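Local structure of aspartate--tRNA(Asp/Asn) ligase (Thermus thermophilus, 1N9W) at residues B[324-335]-B[351-362]. The protein activates aspartate with ATP and transfers it to both tRNA(Asp) and tRNA(Asn), acting as a non-discriminating class II aminoacyl-tRNA synthetase. Residues are numbered along the deposited sequence; the frame is centred on the assembly and turned at random.
Sequences FYTYPEEDGTTR and QRIHRYEELLES
Tyr327 and Ile353 lie at the middle of a contact that illustrates how a few main-chain bonds can set the register of a loop while side chains make it specific. Tyr327 N donates to Gln351 O at 3.0 Å, and Ile353 N to Tyr325 O at 2.9 Å, so that Thr326 and Arg352 form a single beta bridge. Gln351 N adds a bond to Arg335 O, where the loop 324-335 runs into strand 336-341, at the open end of the antiparallel pair 336-341/344-351 in the largely antiparallel sheet of the class II catalytic domain.

The polar side-chain link is Arg335 NH1 to Gln351 OE1, 2.8 Å long and fairly straight (162°). The oxygen sits at the guanidinium edge, yet the donor stands above the amide's carbonyl plane and misses its lone pairs. One guanidinium face carries Tyr327 CE2, while Glu329 OE1 forms a salt bridge with Arg335 NE. With CG anti to the backbone N (chi1 169°) and the chain extended beyond it, Gln351 runs alongside Tyr327, placing its amide carbon over a ring face. Were the glutamine an alanine, Arg335 NH1 would be likely to lose this acceptor, and part of the tyrosine ring face its cover.

Apolar contacts complete the joint. Ile353 CD1 presses on Pro328 CD at 3.4 Å, tighter than usual, and Phe324 CE1 meets Leu359 CD2 at 4.0 Å.

A separate edge contact brings His354 CE1 within 3.8 Å of Tyr327 CE1, near the tyrosine ring plane; His354 also packs on Ser86 of the second subunit.

Arg352, predicted to bind L-aspartate, has its CB against Tyr325 O, while its guanidinium forms a salt bridge with Glu220. The chemistry thus implies division of labour: main-chain bonds fix the backbone from which this arginine departs, whereas Arg335, with the tyrosine ring against one face, bonded and ion-paired, ties the loop's far end to strand 344-351.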
loop_
_atom_site.group_PDB
_atom_site.type_symbol
_atom_site.label_atom_id
_atom_site.label_comp_id
_atom_site.label_asym_id
_atom_site.label_seq_id
_atom_site.Cartn_x
_atom_site.Cartn_y
_atom_site.Cartn_z
ATOM N N PHE B 324 12.024 21.707 -14.909
ATOM C CA PHE B 324 11.312 22.811 -15.538
ATOM C C PHE B 324 9.887 22.979 -15.027
ATOM O O PHE B 324 9.266 24.017 -15.255
ATOM C CB PHE B 324 11.280 22.610 -17.050
ATOM C CG PHE B 324 10.286 21.586 -17.508
ATOM C CD1 PHE B 324 8.969 21.948 -17.774
ATOM C CD2 PHE B 324 10.650 20.250 -17.616
ATOM C CE1 PHE B 324 8.038 20.997 -18.171
ATOM C CE2 PHE B 324 9.726 19.292 -18.010
ATOM C CZ PHE B 324 8.414 19.664 -18.274
ATOM N N TYR B 325 9.362 21.960 -14.351
ATOM C CA TYR B 325 7.997 22.032 -13.829
ATOM C C TYR B 325 7.918 22.635 -12.431
ATOM O O TYR B 325 6.831 22.791 -11.876
ATOM C CB TYR B 325 7.337 20.645 -13.847
ATOM C CG TYR B 325 8.135 19.526 -13.207
ATOM C CD1 TYR B 325 8.489 19.568 -11.858
ATOM C CD2 TYR B 325 8.518 18.410 -13.953
ATOM C CE1 TYR B 325 9.203 18.528 -11.267
ATOM C CE2 TYR B 325 9.231 17.364 -13.373
ATOM C CZ TYR B 325 9.571 17.432 -12.031
ATOM O OH TYR B 325 10.279 16.403 -11.457
ATOM N N THR B 326 9.071 22.984 -11.870
ATOM C CA THR B 326 9.113 23.575 -10.541
ATOM C C THR B 326 8.685 25.038 -10.615
ATOM O O THR B 326 9.277 25.821 -11.351
ATOM C CB THR B 326 10.525 23.499 -9.953
ATOM O OG1 THR B 326 11.012 22.160 -10.072
ATOM C CG2 THR B 326 10.509 23.897 -8.484
ATOM N N TYR B 327 7.656 25.392 -9.847
ATOM C CA TYR B 327 7.139 26.756 -9.820
ATOM C C TYR B 327 8.285 27.738 -9.571
ATOM O O TYR B 327 8.903 27.728 -8.506
ATOM C CB TYR B 327 6.086 26.911 -8.717
ATOM C CG TYR B 327 5.184 28.114 -8.889
ATOM C CD1 TYR B 327 3.964 28.006 -9.557
ATOM C CD2 TYR B 327 5.566 29.369 -8.419
ATOM C CE1 TYR B 327 3.147 29.121 -9.757
ATOM C CE2 TYR B 327 4.758 30.492 -8.614
ATOM C CZ TYR B 327 3.551 30.360 -9.285
ATOM O OH TYR B 327 2.752 31.465 -9.493
ATOM N N PRO B 328 8.587 28.592 -10.566
ATOM C CA PRO B 328 9.658 29.588 -10.471
ATOM C C PRO B 328 9.364 30.726 -9.502
ATOM O O PRO B 328 8.213 31.097 -9.285
ATOM C CB PRO B 328 9.790 30.091 -11.905
ATOM C CG PRO B 328 9.328 28.928 -12.724
ATOM C CD PRO B 328 8.113 28.484 -11.954
ATOM N N GLU B 329 10.424 31.281 -8.928
ATOM C CA GLU B 329 10.312 32.400 -8.004
ATOM C C GLU B 329 11.032 33.536 -8.719
ATOM O O GLU B 329 11.948 33.297 -9.505
ATOM C CB GLU B 329 11.006 32.058 -6.686
ATOM C CG GLU B 329 10.532 32.867 -5.478
ATOM C CD GLU B 329 9.108 32.524 -5.060
ATOM O OE1 GLU B 329 8.203 32.598 -5.916
ATOM O OE2 GLU B 329 8.897 32.177 -3.877
ATOM N N GLU B 330 10.631 34.775 -8.468
ATOM C CA GLU B 330 11.296 35.889 -9.140
ATOM C C GLU B 330 12.466 36.445 -8.343
ATOM O O GLU B 330 12.402 37.538 -7.786
ATOM C CB GLU B 330 10.305 37.004 -9.464
ATOM C CG GLU B 330 10.950 38.110 -10.274
ATOM C CD GLU B 330 11.838 37.561 -11.372
ATOM O OE1 GLU B 330 11.301 36.942 -12.320
ATOM O OE2 GLU B 330 13.074 37.730 -11.287
ATOM N N ASP B 331 13.537 35.663 -8.308
ATOM C CA ASP B 331 14.767 36.016 -7.616
ATOM C C ASP B 331 15.749 34.911 -7.959
ATOM O O ASP B 331 16.817 34.788 -7.359
ATOM C CB ASP B 331 14.536 36.127 -6.097
ATOM C CG ASP B 331 13.981 34.855 -5.487
ATOM O OD1 ASP B 331 13.255 34.122 -6.191
ATOM O OD2 ASP B 331 14.247 34.603 -4.293
ATOM N N GLY B 332 15.361 34.116 -8.954
ATOM C CA GLY B 332 16.186 33.016 -9.414
ATOM C C GLY B 332 15.863 31.678 -8.776
ATOM O O GLY B 332 16.206 30.629 -9.323
ATOM N N THR B 333 15.199 31.709 -7.623
ATOM C CA THR B 333 14.855 30.484 -6.908
ATOM C C THR B 333 13.585 29.805 -7.418
ATOM O O THR B 333 13.090 30.108 -8.507
ATOM C CB THR B 333 14.686 30.749 -5.390
ATOM O OG1 THR B 333 13.570 31.619 -5.169
ATOM C CG2 THR B 333 15.941 31.388 -4.816
ATOM N N THR B 334 13.078 28.873 -6.617
ATOM C CA THR B 334 11.867 28.122 -6.930
ATOM C C THR B 334 11.162 27.761 -5.630
ATOM O O THR B 334 11.761 27.817 -4.557
ATOM C CB THR B 334 12.186 26.813 -7.687
ATOM O OG1 THR B 334 13.227 26.108 -7.005
ATOM C CG2 THR B 334 12.623 27.107 -9.107
ATOM N N ARG B 335 9.889 27.394 -5.730
ATOM C CA ARG B 335 9.112 27.013 -4.558
ATOM C C ARG B 335 9.304 25.530 -4.261
ATOM O O ARG B 335 8.339 24.784 -4.092
ATOM C CB ARG B 335 7.633 27.306 -4.787
ATOM C CG ARG B 335 7.319 28.777 -4.914
ATOM C CD ARG B 335 5.831 28.991 -5.082
ATOM N NE ARG B 335 5.500 30.408 -5.153
ATOM C CZ ARG B 335 4.267 30.879 -5.279
ATOM N NH1 ARG B 335 3.240 30.041 -5.349
ATOM N NH2 ARG B 335 4.059 32.187 -5.335
ATOM N N GLN B 351 6.126 23.127 -5.020
ATOM C CA GLN B 351 4.995 23.482 -5.861
ATOM C C GLN B 351 5.401 23.369 -7.329
ATOM O O GLN B 351 6.547 23.654 -7.675
ATOM C CB GLN B 351 4.528 24.901 -5.534
ATOM C CG GLN B 351 3.526 25.463 -6.521
ATOM C CD GLN B 351 2.706 26.596 -5.937
ATOM O OE1 GLN B 351 3.151 27.295 -5.022
ATOM N NE2 GLN B 351 1.504 26.790 -6.468
ATOM N N ARG B 352 4.474 22.931 -8.180
ATOM C CA ARG B 352 4.740 22.791 -9.610
ATOM C C ARG B 352 4.063 23.952 -10.333
ATOM O O ARG B 352 3.364 24.750 -9.714
ATOM C CB ARG B 352 4.152 21.487 -10.178
ATOM C CG ARG B 352 3.924 20.348 -9.188
ATOM C CD ARG B 352 5.222 19.740 -8.706
ATOM N NE ARG B 352 5.013 18.600 -7.821
ATOM C CZ ARG B 352 6.004 17.911 -7.265
ATOM N NH1 ARG B 352 7.263 18.251 -7.506
ATOM N NH2 ARG B 352 5.741 16.886 -6.465
ATOM N N ILE B 353 4.266 24.028 -11.647
ATOM C CA ILE B 353 3.661 25.070 -12.477
ATOM C C ILE B 353 2.345 24.522 -13.038
ATOM O O ILE B 353 2.315 23.425 -13.595
ATOM C CB ILE B 353 4.589 25.452 -13.658
ATOM C CG1 ILE B 353 5.908 26.016 -13.120
ATOM C CG2 ILE B 353 3.901 26.467 -14.568
ATOM C CD1 ILE B 353 6.972 26.206 -14.181
ATOM N N HIS B 354 1.263 25.285 -12.904
ATOM C CA HIS B 354 -0.046 24.836 -13.387
ATOM C C HIS B 354 -0.539 25.515 -14.654
ATOM O O HIS B 354 -1.401 24.977 -15.350
ATOM C CB HIS B 354 -1.097 25.014 -12.297
ATOM C CG HIS B 354 -1.151 26.400 -11.734
ATOM N ND1 HIS B 354 -0.157 26.913 -10.931
ATOM C CD2 HIS B 354 -2.090 27.369 -11.841
ATOM C CE1 HIS B 354 -0.484 28.141 -10.563
ATOM N NE2 HIS B 354 -1.649 28.440 -11.100
ATOM N N ARG B 355 -0.010 26.695 -14.951
ATOM C CA ARG B 355 -0.425 27.420 -16.146
ATOM C C ARG B 355 0.326 26.936 -17.376
ATOM O O ARG B 355 1.550 26.822 -17.368
ATOM C CB ARG B 355 -0.207 28.924 -15.957
ATOM C CG ARG B 355 -1.331 29.632 -15.209
ATOM C CD ARG B 355 -2.511 29.989 -16.122
ATOM N NE ARG B 355 -2.222 31.142 -16.980
ATOM C CZ ARG B 355 -1.560 31.089 -18.137
ATOM N NH1 ARG B 355 -1.111 29.932 -18.607
ATOM N NH2 ARG B 355 -1.341 32.202 -18.823
ATOM N N TYR B 356 -0.423 26.645 -18.431
ATOM C CA TYR B 356 0.158 26.174 -19.677
ATOM C C TYR B 356 1.207 27.153 -20.183
ATOM O O TYR B 356 2.334 26.767 -20.493
ATOM C CB TYR B 356 -0.927 26.020 -20.735
ATOM C CG TYR B 356 -0.399 25.620 -22.089
ATOM C CD1 TYR B 356 0.050 24.324 -22.325
ATOM C CD2 TYR B 356 -0.359 26.535 -23.140
ATOM C CE1 TYR B 356 0.519 23.945 -23.578
ATOM C CE2 TYR B 356 0.109 26.166 -24.397
ATOM C CZ TYR B 356 0.543 24.871 -24.608
ATOM O OH TYR B 356 0.978 24.489 -25.854
ATOM N N GLU B 357 0.827 28.422 -20.272
ATOM C CA GLU B 357 1.748 29.446 -20.743
ATOM C C GLU B 357 3.053 29.457 -19.961
ATOM O O GLU B 357 4.126 29.555 -20.547
ATOM C CB GLU B 357 1.096 30.830 -20.672
ATOM C CG GLU B 357 0.100 31.091 -21.788
ATOM C CD GLU B 357 0.679 30.779 -23.161
ATOM O OE1 GLU B 357 1.768 31.304 -23.490
ATOM O OE2 GLU B 357 0.046 30.003 -23.911
ATOM N N GLU B 358 2.958 29.355 -18.640
ATOM C CA GLU B 358 4.144 29.366 -17.799
ATOM C C GLU B 358 5.049 28.165 -18.064
ATOM O O GLU B 358 6.270 28.271 -17.969
ATOM C CB GLU B 358 3.747 29.412 -16.321
ATOM C CG GLU B 358 2.953 30.650 -15.932
ATOM C CD GLU B 358 2.920 30.882 -14.433
ATOM O OE1 GLU B 358 2.293 30.076 -13.710
ATOM O OE2 GLU B 358 3.533 31.870 -13.973
ATOM N N LEU B 359 4.452 27.025 -18.397
ATOM C CA LEU B 359 5.229 25.824 -18.682
ATOM C C LEU B 359 6.059 25.994 -19.950
ATOM O O LEU B 359 7.251 25.685 -19.970
ATOM C CB LEU B 359 4.314 24.606 -18.846
ATOM C CG LEU B 359 3.825 23.897 -17.582
ATOM C CD1 LEU B 359 2.851 22.802 -17.963
ATOM C CD2 LEU B 359 5.007 23.315 -16.831
ATOM N N LEU B 360 5.421 26.485 -21.008
ATOM C CA LEU B 360 6.098 26.689 -22.282
ATOM C C LEU B 360 7.348 27.544 -22.133
ATOM O O LEU B 360 8.414 27.193 -22.639
ATOM C CB LEU B 360 5.160 27.356 -23.288
ATOM C CG LEU B 360 4.107 26.471 -23.953
ATOM C CD1 LEU B 360 3.308 27.292 -24.956
ATOM C CD2 LEU B 360 4.789 25.302 -24.652
ATOM N N GLU B 361 7.218 28.658 -21.425
ATOM C CA GLU B 361 8.334 29.564 -21.240
ATOM C C GLU B 361 9.526 28.907 -20.539
ATOM O O GLU B 361 10.623 28.846 -21.101
ATOM C CB GLU B 361 7.873 30.800 -20.466
ATOM C CG GLU B 361 8.779 32.016 -20.638
ATOM C CD GLU B 361 8.892 32.468 -22.092
ATOM O OE1 GLU B 361 7.853 32.840 -22.690
ATOM O OE2 GLU B 361 10.022 32.441 -22.637
ATOM N N SER B 362 9.321 28.405 -19.323
ATOM C CA SER B 362 10.404 27.769 -18.566
ATOM C C SER B 362 11.083 26.609 -19.290
ATOM O O SER B 362 12.267 26.345 -19.070
ATOM C CB SER B 362 9.888 27.292 -17.205
ATOM O OG SER B 362 8.763 26.458 -17.354
#